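Local atomic coordinates of DNA polymerase sliding clamp 2 (Thermococcus kodakarensis, PDB entry 3LX2), a protein that forms a ring-shaped homotrimer that probably encircles DNA and tethers the replicative polymerase and other DNA-processing proteins to it. Residues 67-71 against 114-118. Numbering follows the deposited sequence.
Sequences EAIAF and PLIDA
Ala70 and Ile116 are joined by a backbone hydrogen bond where the chain leaving strand 108-114 of the PCNA sliding-clamp fold runs past the edge of strand 67-72, an edge strand of the large antiparallel sheet within this chain. Ile116 N donates to Ala70 O at 2.9 Å, nearly straight at the hydrogen (162°) but from above the carbonyl plane, about 40° out of it. Leu115 packs against the same oxygen: its CD2 comes to 3.4 Å from Ala70 O, and its CA adds a weak CA-H...O contact. Both methyls of Leu115 reach the side of the strand that bears Ile69 and Phe71. Its CD1 meets Ile69 CG2 at 4.1 Å, while CD2 lies against Ile69 CB and comes obliquely to the Phe71 ring.

On the other side of the strand, Ala70 CB lies 3.5 Å from Ile116 O and close to Asp117 O, with Ile116 CG1 and Ala118 CB also beside it. Ala118 CB sits 3.5 Å from Ala68 O and 4.1 Å from Ala68 CB. Farther out, Phe71 is held by edge-to-face rings of Phe29 and Phe76, and Pro114 packs on Asp172 of a neighbouring subunit. Lys93, touched by Ile69 and Leu115, forms a salt bridge through NZ with Glu67 OE1.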
loop_
_atom_site.group_PDB
_atom_site.type_symbol
_atom_site.label_atom_id
_atom_site.label_comp_id
_atom_site.label_asym_id
_atom_site.label_seq_id
_atom_site.Cartn_x
_atom_site.Cartn_y
_atom_site.Cartn_z
ATOM N N GLU A 67 37.313 5.497 16.941
ATOM C CA GLU A 67 36.444 5.615 18.084
ATOM C C GLU A 67 35.082 4.961 17.849
ATOM O O GLU A 67 34.646 4.774 16.697
ATOM C CB GLU A 67 36.257 7.078 18.480
ATOM C CG GLU A 67 35.511 7.924 17.474
ATOM C CD GLU A 67 34.835 9.142 18.125
ATOM O OE1 GLU A 67 35.066 10.279 17.639
ATOM O OE2 GLU A 67 34.068 8.960 19.119
ATOM N N ALA A 68 34.441 4.626 18.968
ATOM C CA ALA A 68 33.074 4.165 19.023
ATOM C C ALA A 68 32.112 5.317 19.111
ATOM O O ALA A 68 32.238 6.173 20.001
ATOM C CB ALA A 68 32.885 3.281 20.227
ATOM N N ILE A 69 31.125 5.322 18.219
ATOM C CA ILE A 69 29.979 6.218 18.341
ATOM C C ILE A 69 28.720 5.422 18.613
ATOM O O ILE A 69 28.616 4.237 18.251
ATOM C CB ILE A 69 29.744 7.071 17.088
ATOM C CG1 ILE A 69 29.840 6.207 15.834
ATOM C CG2 ILE A 69 30.717 8.259 17.052
ATOM C CD1 ILE A 69 29.486 6.941 14.565
ATOM N N ALA A 70 27.746 6.071 19.224
ATOM C CA ALA A 70 26.538 5.411 19.625
ATOM C C ALA A 70 25.373 6.364 19.400
ATOM O O ALA A 70 25.488 7.566 19.625
ATOM C CB ALA A 70 26.630 4.993 21.121
ATOM N N PHE A 71 24.249 5.836 18.943
ATOM C CA PHE A 71 23.135 6.722 18.632
ATOM C C PHE A 71 21.825 5.966 18.584
ATOM O O PHE A 71 21.796 4.742 18.559
ATOM C CB PHE A 71 23.391 7.462 17.311
ATOM C CG PHE A 71 23.930 6.571 16.254
ATOM C CD1 PHE A 71 23.071 5.871 15.429
ATOM C CD2 PHE A 71 25.296 6.377 16.129
ATOM C CE1 PHE A 71 23.572 5.000 14.480
ATOM C CE2 PHE A 71 25.802 5.523 15.186
ATOM C CZ PHE A 71 24.935 4.840 14.346
ATOM N N PRO A 114 22.204 13.619 17.767
ATOM C CA PRO A 114 22.982 13.672 19.025
ATOM C C PRO A 114 23.530 12.307 19.329
ATOM O O PRO A 114 22.829 11.324 19.201
ATOM C CB PRO A 114 21.942 14.063 20.059
ATOM C CG PRO A 114 20.647 13.428 19.536
ATOM C CD PRO A 114 20.756 13.504 18.016
ATOM N N LEU A 115 24.796 12.249 19.670
ATOM C CA LEU A 115 25.436 11.005 20.018
ATOM C C LEU A 115 25.159 10.703 21.458
ATOM O O LEU A 115 24.804 11.600 22.225
ATOM C CB LEU A 115 26.931 11.148 19.824
ATOM C CG LEU A 115 27.290 11.288 18.351
ATOM C CD1 LEU A 115 28.741 11.659 18.188
ATOM C CD2 LEU A 115 26.937 9.973 17.654
ATOM N N ILE A 116 25.319 9.438 21.838
ATOM C CA ILE A 116 25.141 9.073 23.233
ATOM C C ILE A 116 26.290 8.254 23.788
ATOM O O ILE A 116 27.192 7.867 23.041
ATOM C CB ILE A 116 23.756 8.412 23.541
ATOM C CG1 ILE A 116 23.705 6.996 23.001
ATOM C CG2 ILE A 116 22.588 9.328 23.081
ATOM C CD1 ILE A 116 22.324 6.451 22.869
ATOM N N ASP A 117 26.226 8.008 25.104
ATOM C CA ASP A 117 27.171 7.150 25.842
ATOM C C ASP A 117 27.550 5.892 25.071
ATOM O O ASP A 117 26.706 5.031 24.833
ATOM C CB ASP A 117 26.591 6.782 27.234
ATOM C CG ASP A 117 27.690 6.329 28.256
ATOM O OD1 ASP A 117 28.859 6.143 27.844
ATOM O OD2 ASP A 117 27.382 6.162 29.476
ATOM N N ALA A 118 28.823 5.795 24.697
ATOM C CA ALA A 118 29.353 4.674 23.876
ATOM C C ALA A 118 29.978 3.477 24.661
ATOM O O ALA A 118 30.796 2.727 24.108
ATOM C CB ALA A 118 30.343 5.225 22.843
#